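Local coordinates for protein dephospho-CoA kinase (Mycobacterium paratuberculosis, PDB 6N39) that probably phosphorylates the 3'-hydroxyl of dephospho-CoA with ATP to give coenzyme A, and carries a C-terminal UPF0157 (GrpB-family) domain involved in its proper folding, at residues T241-R246 with D283-P288; V269-I274 with P338-I343; H299-V304 with H326-A331; P322-K327 with D346-Q351. All blocks are in the same frame, centred on the assembly; numbering follows the deposited sequence.

Contact 1 of 4, residues T241-R246 with D283-P288; sequences TASGHR and DELVEP
Glu284 OE1 is gripped by two groups. Arg246 NE donates to Glu284 OE1 over 2.7 Å in a nearly straight bond of 169°, part of a salt bridge. The bond lies close to the guanidinium plane and uses the anti lone pair of OE1. The carboxylate stands almost perpendicular to the guanidinium, 87° between the planes. A water donates to Glu284 OE1 as well, and it also bonds His245 NE2, 2.8 Å from the water oxygen. The guanidinium is sandwiched: His245 CE1 lies over one face at 3.6 Å from the plane, and Glu284 O lies farther off over the opposite face. With CG anti to its own carbonyl carbon (chi1 -62°) and the chain extended to NE, Arg246 reaches across to Glu284. Away from the salt bridge the contact is mostly van der Waals packing. Leu285 CD2 sits 3.7 Å from Ser243 CA and also touches Arg246 CD. Pro288 CB rests against Ala242 O at 3.5 Å. Ser243 OG turns back to Leu239 O in its own helix. A type II' turn from Ser243 to Arg246 begins on the last residue of helix 228-243. The contact thus packs that end against the junction of helices 279-284 and 286-291, with Ser243 and Leu285 both reaching strand 270-276.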
loop_
_atom_site.group_PDB
_atom_site.type_symbol
_atom_site.label_atom_id
_atom_site.label_comp_id
_atom_site.label_asym_id
_atom_site.label_seq_id
_atom_site.Cartn_x
_atom_site.Cartn_y
_atom_site.Cartn_z
ATOM N N THR A 241 3.814 -8.395 -2.080
ATOM C CA THR A 241 2.673 -9.079 -2.672
ATOM C C THR A 241 2.644 -8.892 -4.180
ATOM O O THR A 241 2.401 -9.851 -4.922
ATOM C CB THR A 241 1.370 -8.574 -2.041
ATOM O OG1 THR A 241 1.354 -8.969 -0.664
ATOM C CG2 THR A 241 0.151 -9.185 -2.747
ATOM N N ALA A 242 2.913 -7.671 -4.656
ATOM C CA ALA A 242 2.860 -7.414 -6.092
ATOM C C ALA A 242 3.980 -8.132 -6.846
ATOM O O ALA A 242 3.797 -8.525 -8.002
ATOM C CB ALA A 242 2.923 -5.904 -6.363
ATOM N N SER A 243 5.141 -8.305 -6.222
ATOM C CA SER A 243 6.281 -8.876 -6.921
ATOM C C SER A 243 6.203 -10.383 -7.018
ATOM O O SER A 243 6.849 -10.969 -7.900
ATOM C CB SER A 243 7.572 -8.482 -6.217
ATOM O OG SER A 243 7.705 -7.076 -6.244
ATOM N N GLY A 244 5.464 -11.024 -6.115
ATOM C CA GLY A 244 5.272 -12.457 -6.301
ATOM C C GLY A 244 6.509 -13.234 -5.917
ATOM O O GLY A 244 6.915 -13.159 -4.763
ATOM N N HIS A 245 7.120 -13.975 -6.854
ATOM C CA HIS A 245 8.359 -14.709 -6.607
ATOM C C HIS A 245 9.608 -13.893 -6.926
ATOM O O HIS A 245 10.717 -14.351 -6.643
ATOM C CB HIS A 245 8.410 -15.985 -7.463
ATOM C CG HIS A 245 8.534 -15.705 -8.930
ATOM N ND1 HIS A 245 7.504 -15.156 -9.670
ATOM C CD2 HIS A 245 9.572 -15.858 -9.785
ATOM C CE1 HIS A 245 7.895 -15.013 -10.923
ATOM N NE2 HIS A 245 9.143 -15.435 -11.022
ATOM N N ARG A 246 9.458 -12.718 -7.521
ATOM C CA ARG A 246 10.590 -12.005 -8.093
ATOM C C ARG A 246 11.331 -11.124 -7.101
ATOM O O ARG A 246 12.468 -10.743 -7.387
ATOM C CB ARG A 246 10.128 -11.151 -9.275
ATOM C CG ARG A 246 9.537 -11.978 -10.441
ATOM C CD ARG A 246 9.000 -11.020 -11.512
ATOM N NE ARG A 246 8.180 -11.664 -12.526
ATOM C CZ ARG A 246 6.878 -11.883 -12.389
ATOM N NH1 ARG A 246 6.259 -11.530 -11.263
ATOM N NH2 ARG A 246 6.212 -12.473 -13.360
ATOM N N ASP A 283 12.207 -6.338 -15.437
ATOM C CA ASP A 283 11.344 -5.937 -16.541
ATOM C C ASP A 283 10.015 -6.685 -16.501
ATOM O O ASP A 283 8.992 -6.157 -16.955
ATOM C CB ASP A 283 12.071 -6.144 -17.879
ATOM C CG ASP A 283 13.109 -5.042 -18.149
ATOM O OD1 ASP A 283 13.009 -3.954 -17.540
ATOM O OD2 ASP A 283 14.012 -5.241 -18.977
ATOM N N GLU A 284 10.004 -7.900 -15.939
ATOM C CA GLU A 284 8.732 -8.590 -15.723
ATOM C C GLU A 284 7.862 -7.878 -14.690
ATOM O O GLU A 284 6.659 -8.153 -14.606
ATOM C CB GLU A 284 8.974 -10.038 -15.267
ATOM C CG GLU A 284 9.557 -10.958 -16.331
ATOM C CD GLU A 284 9.818 -12.382 -15.811
ATOM O OE1 GLU A 284 9.498 -12.686 -14.634
ATOM O OE2 GLU A 284 10.347 -13.195 -16.586
ATOM N N LEU A 285 8.445 -7.006 -13.872
ATOM C CA LEU A 285 7.618 -6.353 -12.847
ATOM C C LEU A 285 6.770 -5.155 -13.330
ATOM O O LEU A 285 6.059 -4.559 -12.510
ATOM C CB LEU A 285 8.503 -5.897 -11.688
ATOM C CG LEU A 285 9.001 -7.065 -10.818
ATOM C CD1 LEU A 285 10.047 -6.570 -9.815
ATOM C CD2 LEU A 285 7.837 -7.702 -10.073
ATOM N N VAL A 286 6.787 -4.777 -14.610
ATOM C CA VAL A 286 6.169 -3.503 -15.007
ATOM C C VAL A 286 4.661 -3.523 -14.766
ATOM O O VAL A 286 4.103 -2.619 -14.130
ATOM C CB VAL A 286 6.491 -3.173 -16.477
ATOM C CG1 VAL A 286 5.591 -2.042 -16.993
ATOM C CG2 VAL A 286 7.957 -2.804 -16.618
ATOM N N GLU A 287 3.976 -4.545 -15.271
ATOM C CA GLU A 287 2.520 -4.575 -15.120
ATOM C C GLU A 287 2.075 -4.775 -13.672
ATOM O O GLU A 287 1.146 -4.074 -13.231
ATOM C CB GLU A 287 1.914 -5.645 -16.037
ATOM C CG GLU A 287 1.976 -5.302 -17.524
ATOM C CD GLU A 287 1.345 -3.951 -17.848
ATOM O OE1 GLU A 287 2.094 -3.007 -18.186
ATOM O OE2 GLU A 287 0.101 -3.832 -17.760
ATOM N N PRO A 288 2.637 -5.706 -12.894
ATOM C CA PRO A 288 2.131 -5.840 -11.516
ATOM C C PRO A 288 2.458 -4.628 -10.651
ATOM O O PRO A 288 1.660 -4.283 -9.775
ATOM C CB PRO A 288 2.780 -7.134 -10.994
ATOM C CG PRO A 288 3.820 -7.532 -11.976
ATOM C CD PRO A 288 3.559 -6.798 -13.273
HETATM O O HOH W 1 10.497 -14.960 -13.472
#

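Contact 2 of 4, residues V269-I274 with P338-I343; sequences VIDIQI and PTNVHI
One carboxylate oxygen, Asp271 OD2, accepts from two side chains of the adjacent strand. His342 NE2 donates to Asp271 OD2 over 3.0 Å, in the ring plane and onto the anti lone pair. Ring and carboxylate are nearly coplanar, 16° apart. Asn340 ND2 donates to the same OD2 over 3.2 Å but meets it from above the carboxylate plane. The amide and carboxylate planes are 59° apart, although the two side chains lie side by side and point the same way. The other ring nitrogen, His342 ND1, is bonded to Lys327 NZ. With ND1 bonded to the lysine, NE2 is left to donate to Asp271. Strands 270-276 and 339-345 run parallel here, as the central pair of a mixed four-stranded sheet in the UPF0157 domain. Strands 249-253 and 328-331 flank them, both antiparallel to their neighbours. Backbone bonds zip the pair from Ile270 N to Pro338 O (3.2 Å) through to Ile274 N to His342 O (2.8 Å). The opposite face of the sheet is mostly apolar. Ile274 CD1 meets Val341 CG1 at 3.6 Å. Val341 CG1 is anti to its backbone N (chi1 179°), on the side of Ile274. Thr339 CG2 lies 4.2 Å from Ile272 CG1, and its OG1 bonds back to Arg337 O. Helix 228-243 covers this face, with Ile235 touching both Ile272 and Thr339.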
loop_
_atom_site.group_PDB
_atom_site.type_symbol
_atom_site.label_atom_id
_atom_site.label_comp_id
_atom_site.label_asym_id
_atom_site.label_seq_id
_atom_site.Cartn_x
_atom_site.Cartn_y
_atom_site.Cartn_z
ATOM N N VAL A 269 9.807 11.964 0.675
ATOM C CA VAL A 269 9.564 10.898 -0.284
ATOM C C VAL A 269 10.180 9.630 0.289
ATOM O O VAL A 269 11.304 9.653 0.802
ATOM C CB VAL A 269 10.132 11.245 -1.678
ATOM C CG1 VAL A 269 11.551 11.735 -1.563
ATOM C CG2 VAL A 269 10.028 10.044 -2.629
ATOM N N ILE A 270 9.431 8.539 0.263
ATOM C CA ILE A 270 9.895 7.284 0.844
ATOM C C ILE A 270 10.607 6.474 -0.232
ATOM O O ILE A 270 10.043 6.220 -1.300
ATOM C CB ILE A 270 8.716 6.501 1.451
ATOM C CG1 ILE A 270 8.226 7.226 2.714
ATOM C CG2 ILE A 270 9.124 5.056 1.764
ATOM C CD1 ILE A 270 7.073 6.537 3.422
ATOM N N ASP A 271 11.848 6.058 0.036
ATOM C CA ASP A 271 12.579 5.207 -0.902
ATOM C C ASP A 271 12.515 3.754 -0.465
ATOM O O ASP A 271 12.769 3.440 0.707
ATOM C CB ASP A 271 14.044 5.628 -1.031
ATOM C CG ASP A 271 14.189 6.981 -1.686
ATOM O OD1 ASP A 271 14.054 7.991 -0.974
ATOM O OD2 ASP A 271 14.432 7.013 -2.908
ATOM N N ILE A 272 12.226 2.877 -1.430
ATOM C CA ILE A 272 12.171 1.433 -1.248
ATOM C C ILE A 272 13.083 0.784 -2.278
ATOM O O ILE A 272 13.119 1.216 -3.430
ATOM C CB ILE A 272 10.740 0.890 -1.449
ATOM C CG1 ILE A 272 9.731 1.637 -0.573
ATOM C CG2 ILE A 272 10.733 -0.621 -1.195
ATOM C CD1 ILE A 272 9.973 1.451 0.948
ATOM N N GLN A 273 13.790 -0.276 -1.895
ATOM C CA GLN A 273 14.523 -1.074 -2.870
ATOM C C GLN A 273 13.928 -2.475 -2.937
ATOM O O GLN A 273 13.811 -3.152 -1.912
ATOM C CB GLN A 273 16.015 -1.157 -2.520
ATOM C CG GLN A 273 16.789 -2.020 -3.518
ATOM C CD GLN A 273 18.274 -2.035 -3.251
ATOM O OE1 GLN A 273 19.036 -1.315 -3.906
ATOM N NE2 GLN A 273 18.706 -2.862 -2.282
ATOM N N ILE A 274 13.567 -2.905 -4.143
ATOM C CA ILE A 274 13.281 -4.304 -4.440
ATOM C C ILE A 274 14.543 -4.920 -5.031
ATOM O O ILE A 274 15.045 -4.449 -6.068
ATOM C CB ILE A 274 12.107 -4.438 -5.423
ATOM C CG1 ILE A 274 10.844 -3.748 -4.878
ATOM C CG2 ILE A 274 11.852 -5.910 -5.734
ATOM C CD1 ILE A 274 9.696 -3.715 -5.907
ATOM N N PRO A 338 4.210 10.274 -1.976
ATOM C CA PRO A 338 5.339 10.118 -2.900
ATOM C C PRO A 338 6.309 9.052 -2.412
ATOM O O PRO A 338 6.675 9.004 -1.231
ATOM C CB PRO A 338 5.975 11.512 -2.920
ATOM C CG PRO A 338 4.828 12.451 -2.589
ATOM C CD PRO A 338 4.010 11.678 -1.571
ATOM N N THR A 339 6.725 8.194 -3.346
ATOM C CA THR A 339 7.500 6.989 -3.081
ATOM C C THR A 339 8.360 6.692 -4.304
ATOM O O THR A 339 7.838 6.668 -5.421
ATOM C CB THR A 339 6.580 5.773 -2.833
ATOM O OG1 THR A 339 5.551 6.090 -1.893
ATOM C CG2 THR A 339 7.366 4.565 -2.352
ATOM N N ASN A 340 9.646 6.434 -4.099
ATOM C CA ASN A 340 10.517 5.899 -5.139
ATOM C C ASN A 340 10.739 4.413 -4.902
ATOM O O ASN A 340 11.000 3.995 -3.775
ATOM C CB ASN A 340 11.883 6.602 -5.148
ATOM C CG ASN A 340 11.789 8.043 -5.506
ATOM O OD1 ASN A 340 10.974 8.434 -6.339
ATOM N ND2 ASN A 340 12.641 8.859 -4.890
ATOM N N VAL A 341 10.647 3.612 -5.960
ATOM C CA VAL A 341 10.845 2.170 -5.853
ATOM C C VAL A 341 11.987 1.798 -6.790
ATOM O O VAL A 341 11.794 1.670 -8.005
ATOM C CB VAL A 341 9.571 1.379 -6.182
ATOM C CG1 VAL A 341 9.819 -0.128 -6.082
ATOM C CG2 VAL A 341 8.439 1.766 -5.234
ATOM N N HIS A 342 13.179 1.620 -6.233
ATOM C CA HIS A 342 14.357 1.232 -7.001
ATOM C C HIS A 342 14.390 -0.286 -7.127
ATOM O O HIS A 342 14.223 -0.993 -6.135
ATOM C CB HIS A 342 15.639 1.726 -6.311
ATOM C CG HIS A 342 15.615 3.179 -5.936
ATOM N ND1 HIS A 342 16.137 4.165 -6.745
ATOM C CD2 HIS A 342 15.154 3.809 -4.830
ATOM C CE1 HIS A 342 15.982 5.343 -6.163
ATOM N NE2 HIS A 342 15.386 5.156 -5.000
ATOM N N ILE A 343 14.638 -0.790 -8.327
ATOM C CA ILE A 343 14.727 -2.229 -8.563
ATOM C C ILE A 343 16.160 -2.516 -8.984
ATOM O O ILE A 343 16.592 -2.081 -10.064
ATOM C CB ILE A 343 13.739 -2.696 -9.634
ATOM C CG1 ILE A 343 12.336 -2.135 -9.347
ATOM C CG2 ILE A 343 13.721 -4.227 -9.714
ATOM C CD1 ILE A 343 11.304 -2.605 -10.337
#

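Contact 3 of 4, residues H299-V304 with H326-A331; sequences HITADV and HKRIHA. With ACT (acetate ion), chain E.
Lys327 and Asp303 make the tight part of the contact. Lys327 NZ donates to Asp303 OD1 over 2.7 Å, a salt bridge on the syn side of the carboxylate and 28° out of its plane. The lysine chain is extended beyond CG and crosses the aspartate at about a right angle, and its CD and CE also lie against the carboxylate. In the backbone, Lys327 N donates to Thr301 O over 3.0 Å, coming from above the carbonyl plane. Ile329 CG2 packs on Ile300 CB at 3.6 Å. Other parts are looser and wetter. A water bridges Ile300 O, to which it donates, and Ile329 N. Thr301 CG2 only brushes Arg328 NH1 at 4.0 Å. Farther along, by His326 and Arg328, an acetate, probably from the crystallisation liquor, is held in a fork. His326 ND1 donates to acetate O over 2.7 Å at the ring edge. Arg328 NH1 shares that oxygen, and Arg328 NH2 takes acetate OXT at 2.7 Å. Arg328 NH1 also reaches Lys327 O, and Asp283 holds NE. Asp303 OD2 is paired with Arg344. The aspartate would therefore offset two close positive charges, while His326 and Arg328 form what is probably a site suited to a small anion.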
loop_
_atom_site.group_PDB
_atom_site.type_symbol
_atom_site.label_atom_id
_atom_site.label_comp_id
_atom_site.label_asym_id
_atom_site.label_seq_id
_atom_site.Cartn_x
_atom_site.Cartn_y
_atom_site.Cartn_z
ATOM N N HIS A 299 12.980 6.255 -18.749
ATOM C CA HIS A 299 14.309 6.641 -19.212
ATOM C C HIS A 299 15.338 6.769 -18.094
ATOM O O HIS A 299 16.326 7.495 -18.259
ATOM C CB HIS A 299 14.229 7.947 -19.987
ATOM C CG HIS A 299 13.255 7.891 -21.114
ATOM N ND1 HIS A 299 13.496 7.171 -22.263
ATOM C CD2 HIS A 299 12.017 8.421 -21.251
ATOM C CE1 HIS A 299 12.459 7.283 -23.073
ATOM N NE2 HIS A 299 11.548 8.035 -22.481
ATOM N N ILE A 300 15.128 6.111 -16.962
ATOM C CA ILE A 300 16.158 6.007 -15.927
ATOM C C ILE A 300 16.529 4.535 -15.820
ATOM O O ILE A 300 15.715 3.711 -15.380
ATOM C CB ILE A 300 15.697 6.562 -14.573
ATOM C CG1 ILE A 300 15.238 8.020 -14.720
ATOM C CG2 ILE A 300 16.841 6.466 -13.546
ATOM C CD1 ILE A 300 14.780 8.643 -13.419
ATOM N N THR A 301 17.751 4.196 -16.242
ATOM C CA THR A 301 18.190 2.809 -16.280
ATOM C C THR A 301 19.523 2.573 -15.571
ATOM O O THR A 301 20.091 1.484 -15.707
ATOM C CB THR A 301 18.283 2.322 -17.734
ATOM O OG1 THR A 301 19.056 3.255 -18.503
ATOM C CG2 THR A 301 16.887 2.210 -18.343
ATOM N N ALA A 302 20.027 3.542 -14.806
ATOM C CA ALA A 302 21.260 3.352 -14.041
ATOM C C ALA A 302 21.319 4.393 -12.929
ATOM O O ALA A 302 20.645 5.423 -12.991
ATOM C CB ALA A 302 22.514 3.457 -14.930
ATOM N N ASP A 303 22.097 4.081 -11.883
ATOM C CA ASP A 303 22.578 5.082 -10.933
ATOM C C ASP A 303 23.844 5.750 -11.489
ATOM O O ASP A 303 24.400 5.336 -12.510
ATOM C CB ASP A 303 22.888 4.441 -9.565
ATOM C CG ASP A 303 21.643 3.858 -8.874
ATOM O OD1 ASP A 303 20.653 4.594 -8.676
ATOM O OD2 ASP A 303 21.660 2.659 -8.530
ATOM N N VAL A 304 24.314 6.782 -10.789
ATOM C CA VAL A 304 25.618 7.384 -11.078
ATOM C C VAL A 304 26.713 6.402 -10.675
ATOM O O VAL A 304 26.764 5.951 -9.529
ATOM C CB VAL A 304 25.772 8.718 -10.333
ATOM C CG1 VAL A 304 27.147 9.369 -10.604
ATOM C CG2 VAL A 304 24.653 9.671 -10.739
ATOM N N HIS A 326 23.379 -0.602 -13.646
ATOM C CA HIS A 326 22.033 -0.457 -14.197
ATOM C C HIS A 326 20.979 -0.875 -13.179
ATOM O O HIS A 326 21.261 -1.590 -12.211
ATOM C CB HIS A 326 21.873 -1.276 -15.477
ATOM C CG HIS A 326 22.636 -0.717 -16.636
ATOM N ND1 HIS A 326 22.135 -0.706 -17.918
ATOM C CD2 HIS A 326 23.849 -0.117 -16.699
ATOM C CE1 HIS A 326 23.015 -0.143 -18.727
ATOM N NE2 HIS A 326 24.063 0.226 -18.012
ATOM N N LYS A 327 19.752 -0.396 -13.404
ATOM C CA LYS A 327 18.618 -0.630 -12.517
ATOM C C LYS A 327 17.331 -0.292 -13.264
ATOM O O LYS A 327 17.347 0.129 -14.432
ATOM C CB LYS A 327 18.743 0.213 -11.237
ATOM C CG LYS A 327 18.554 1.724 -11.470
ATOM C CD LYS A 327 18.519 2.498 -10.131
ATOM C CE LYS A 327 18.004 3.928 -10.306
ATOM N NZ LYS A 327 17.957 4.653 -8.997
ATOM N N ARG A 328 16.205 -0.484 -12.580
ATOM C CA ARG A 328 14.958 0.165 -12.974
ATOM C C ARG A 328 14.461 0.996 -11.793
ATOM O O ARG A 328 14.908 0.811 -10.659
ATOM C CB ARG A 328 13.874 -0.854 -13.420
ATOM C CG ARG A 328 14.306 -1.838 -14.524
ATOM C CD ARG A 328 14.536 -1.184 -15.890
ATOM N NE ARG A 328 14.958 -2.158 -16.922
ATOM C CZ ARG A 328 16.202 -2.317 -17.392
ATOM N NH1 ARG A 328 17.213 -1.565 -16.949
ATOM N NH2 ARG A 328 16.444 -3.220 -18.340
ATOM N N ILE A 329 13.549 1.934 -12.052
ATOM C CA ILE A 329 12.971 2.724 -10.969
ATOM C C ILE A 329 11.536 3.077 -11.341
ATOM O O ILE A 329 11.240 3.445 -12.483
ATOM C CB ILE A 329 13.809 3.987 -10.644
ATOM C CG1 ILE A 329 13.160 4.823 -9.514
ATOM C CG2 ILE A 329 14.039 4.828 -11.898
ATOM C CD1 ILE A 329 13.995 6.140 -9.144
ATOM N N HIS A 330 10.636 2.877 -10.388
ATOM C CA HIS A 330 9.238 3.256 -10.479
ATOM C C HIS A 330 8.976 4.309 -9.413
ATOM O O HIS A 330 9.794 4.527 -8.514
ATOM C CB HIS A 330 8.313 2.051 -10.234
ATOM C CG HIS A 330 8.469 0.934 -11.220
ATOM N ND1 HIS A 330 7.404 0.427 -11.932
ATOM C CD2 HIS A 330 9.553 0.204 -11.588
ATOM C CE1 HIS A 330 7.827 -0.552 -12.716
ATOM N NE2 HIS A 330 9.121 -0.719 -12.513
ATOM N N ALA A 331 7.804 4.933 -9.475
ATOM C CA ALA A 331 7.426 5.806 -8.366
ATOM C C ALA A 331 5.915 5.788 -8.211
ATOM O O ALA A 331 5.182 5.421 -9.133
ATOM C CB ALA A 331 7.921 7.251 -8.557
HETATM C C ACT E . 19.734 -2.835 -19.262
HETATM O O ACT E . 19.697 -1.786 -18.542
HETATM O OXT ACT E . 18.800 -3.664 -19.517
HETATM C CH3 ACT E . 21.148 -3.154 -19.922
HETATM O O HOH W 2 13.361 2.528 -15.116
#

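Contact 4 of 4, residues P322-K327 with D346-Q351; sequences PALWHK and DGWPGQ. With ACT (acetate ion), chain E.
Two tryptophan rings carry this contact. Leu324 CD2 lies over one face of Trp348, 3.7 Å from the centroid of the five-membered ring and 15° off its normal. This is a CH-pi contact, and the leucine crosses the indole at about a right angle. At the edge of the same indole, near its plane, His326 O stands 3.8 Å from Trp348 CE3. Leu324 O is nearer, 3.3 Å from Trp348 CE3, but lies well out of the ring plane, on the side of Leu324 CD2. Tyr316 makes an edge-to-face stack with Trp348. The second indole, Trp325, takes Pro349 on one face. Pro349 CB is 3.9 Å from the centroid of its six-membered ring, again a CH-pi contact, with Pro349 CG also over the ring. Trp325 CB points away from the helix start; with CG anti to the carbonyl carbon (chi1 -71°) the long indole comes back to Pro349. Trp348 holds the N-cap position of helix 349-363, and Pro349 opens its first turn. The short 3-10 segment 322-325 thus packs on the N terminus of that helix, within the UPF0157 domain. No direct hydrogen bond joins the two segments. A water does so instead: it donates to Leu324 O at 2.7 Å and accepts from Gly350 N at 2.8 Å, which satisfies an amide of the first turn. Leu324 CB touches Pro349 CD at 3.8 Å, so Pro349 is wedged between Leu324 and the Trp325 face. Gln351 OE1 turns back to accept from Gly347 N, and Gln351 NE2 bonds Thr275 OG1.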
loop_
_atom_site.group_PDB
_atom_site.type_symbol
_atom_site.label_atom_id
_atom_site.label_comp_id
_atom_site.label_asym_id
_atom_site.label_seq_id
_atom_site.Cartn_x
_atom_site.Cartn_y
_atom_site.Cartn_z
ATOM N N PRO A 322 30.700 -0.893 -16.083
ATOM C CA PRO A 322 29.577 0.043 -15.922
ATOM C C PRO A 322 28.225 -0.634 -15.946
ATOM O O PRO A 322 27.260 -0.113 -15.356
ATOM C CB PRO A 322 29.725 1.010 -17.119
ATOM C CG PRO A 322 31.022 0.695 -17.755
ATOM C CD PRO A 322 31.474 -0.665 -17.312
ATOM N N ALA A 323 28.110 -1.767 -16.641
ATOM C CA ALA A 323 26.817 -2.449 -16.706
ATOM C C ALA A 323 26.278 -2.788 -15.323
ATOM O O ALA A 323 25.057 -2.893 -15.139
ATOM C CB ALA A 323 26.930 -3.716 -17.553
ATOM N N LEU A 324 27.155 -2.950 -14.334
ATOM C CA LEU A 324 26.684 -3.332 -13.002
ATOM C C LEU A 324 25.996 -2.198 -12.262
ATOM O O LEU A 324 25.498 -2.430 -11.144
ATOM C CB LEU A 324 27.858 -3.862 -12.165
ATOM C CG LEU A 324 28.501 -5.139 -12.713
ATOM C CD1 LEU A 324 29.642 -5.616 -11.827
ATOM C CD2 LEU A 324 27.440 -6.234 -12.877
ATOM N N TRP A 325 25.963 -0.984 -12.822
ATOM C CA TRP A 325 25.236 0.107 -12.189
ATOM C C TRP A 325 23.818 0.267 -12.734
ATOM O O TRP A 325 23.100 1.173 -12.295
ATOM C CB TRP A 325 26.016 1.430 -12.330
ATOM C CG TRP A 325 27.257 1.461 -11.479
ATOM C CD1 TRP A 325 28.547 1.245 -11.891
ATOM C CD2 TRP A 325 27.318 1.697 -10.066
ATOM N NE1 TRP A 325 29.401 1.343 -10.820
ATOM C CE2 TRP A 325 28.672 1.603 -9.686
ATOM C CE3 TRP A 325 26.349 1.949 -9.080
ATOM C CZ2 TRP A 325 29.096 1.784 -8.361
ATOM C CZ3 TRP A 325 26.768 2.130 -7.760
ATOM C CH2 TRP A 325 28.134 2.042 -7.416
ATOM N N HIS A 326 23.379 -0.602 -13.646
ATOM C CA HIS A 326 22.033 -0.457 -14.197
ATOM C C HIS A 326 20.979 -0.875 -13.179
ATOM O O HIS A 326 21.261 -1.590 -12.211
ATOM C CB HIS A 326 21.873 -1.276 -15.477
ATOM C CG HIS A 326 22.636 -0.717 -16.636
ATOM N ND1 HIS A 326 22.135 -0.706 -17.918
ATOM C CD2 HIS A 326 23.849 -0.117 -16.699
ATOM C CE1 HIS A 326 23.015 -0.143 -18.727
ATOM N NE2 HIS A 326 24.063 0.226 -18.012
ATOM N N LYS A 327 19.752 -0.396 -13.404
ATOM C CA LYS A 327 18.618 -0.630 -12.517
ATOM C C LYS A 327 17.331 -0.292 -13.264
ATOM O O LYS A 327 17.347 0.129 -14.432
ATOM C CB LYS A 327 18.743 0.213 -11.237
ATOM C CG LYS A 327 18.554 1.724 -11.470
ATOM C CD LYS A 327 18.519 2.498 -10.131
ATOM C CE LYS A 327 18.004 3.928 -10.306
ATOM N NZ LYS A 327 17.957 4.653 -8.997
ATOM N N ASP A 346 20.555 -8.314 -7.135
ATOM C CA ASP A 346 21.230 -8.982 -6.020
ATOM C C ASP A 346 22.751 -8.988 -6.160
ATOM O O ASP A 346 23.297 -9.623 -7.064
ATOM C CB ASP A 346 20.717 -10.432 -5.958
ATOM C CG ASP A 346 21.170 -11.178 -4.686
ATOM O OD1 ASP A 346 21.412 -10.516 -3.659
ATOM O OD2 ASP A 346 21.291 -12.426 -4.735
ATOM N N GLY A 347 23.445 -8.309 -5.243
ATOM C CA GLY A 347 24.891 -8.295 -5.213
ATOM C C GLY A 347 25.554 -7.173 -6.004
ATOM O O GLY A 347 26.726 -6.874 -5.764
ATOM N N TRP A 348 24.850 -6.546 -6.943
ATOM C CA TRP A 348 25.457 -5.453 -7.700
ATOM C C TRP A 348 25.731 -4.253 -6.789
ATOM O O TRP A 348 25.061 -4.075 -5.769
ATOM C CB TRP A 348 24.554 -5.035 -8.854
ATOM C CG TRP A 348 24.503 -6.043 -9.983
ATOM C CD1 TRP A 348 24.947 -7.350 -9.966
ATOM C CD2 TRP A 348 23.930 -5.830 -11.275
ATOM N NE1 TRP A 348 24.697 -7.948 -11.185
ATOM C CE2 TRP A 348 24.069 -7.039 -12.002
ATOM C CE3 TRP A 348 23.312 -4.731 -11.891
ATOM C CZ2 TRP A 348 23.628 -7.171 -13.324
ATOM C CZ3 TRP A 348 22.857 -4.868 -13.208
ATOM C CH2 TRP A 348 23.021 -6.083 -13.908
ATOM N N PRO A 349 26.694 -3.400 -7.157
ATOM C CA PRO A 349 27.112 -2.328 -6.228
ATOM C C PRO A 349 25.995 -1.386 -5.785
ATOM O O PRO A 349 25.972 -0.994 -4.611
ATOM C CB PRO A 349 28.205 -1.578 -7.014
ATOM C CG PRO A 349 28.054 -2.039 -8.445
ATOM C CD PRO A 349 27.505 -3.427 -8.385
ATOM N N GLY A 350 25.078 -0.987 -6.673
ATOM C CA GLY A 350 24.007 -0.093 -6.233
ATOM C C GLY A 350 23.053 -0.759 -5.251
ATOM O O GLY A 350 22.588 -0.133 -4.284
ATOM N N GLN A 351 22.753 -2.039 -5.488
ATOM C CA GLN A 351 21.939 -2.838 -4.563
ATOM C C GLN A 351 22.577 -2.925 -3.180
ATOM O O GLN A 351 21.890 -2.837 -2.151
ATOM C CB GLN A 351 21.741 -4.236 -5.167
ATOM C CG GLN A 351 20.742 -5.156 -4.440
ATOM C CD GLN A 351 21.401 -5.975 -3.338
ATOM O OE1 GLN A 351 22.610 -6.224 -3.375
ATOM N NE2 GLN A 351 20.606 -6.412 -2.363
HETATM C C ACT E . 19.734 -2.835 -19.262
HETATM O O ACT E . 19.697 -1.786 -18.542
HETATM O OXT ACT E . 18.800 -3.664 -19.517
HETATM C CH3 ACT E . 21.148 -3.154 -19.922
HETATM O O HOH W 3 23.802 -1.809 -9.084
#

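Overall arrangement
From the N terminus, the chain leaves helix 228-243 through 241-246 and first closes a loop at contact 1, on reaching 283-288. Strand 270-276 lies in that loop and pairs onward with 338-343, so contacts 1 and 2 cross. Contact 3 closes the shorter excursion from 299-304 to 326-331, wholly within the span of contact 2. Contact 4 starts at 322-327, whose last two residues also belong to contact 3, and crosses contact 2 to end on the start of helix 349-363. Strand 328-331 lies beside 339-345 in the sheet. Salt bridge Asp283-Arg328 links contacts 1 and 3. Together the four join the sheet of the UPF0157 domain to its surrounding helices and loops.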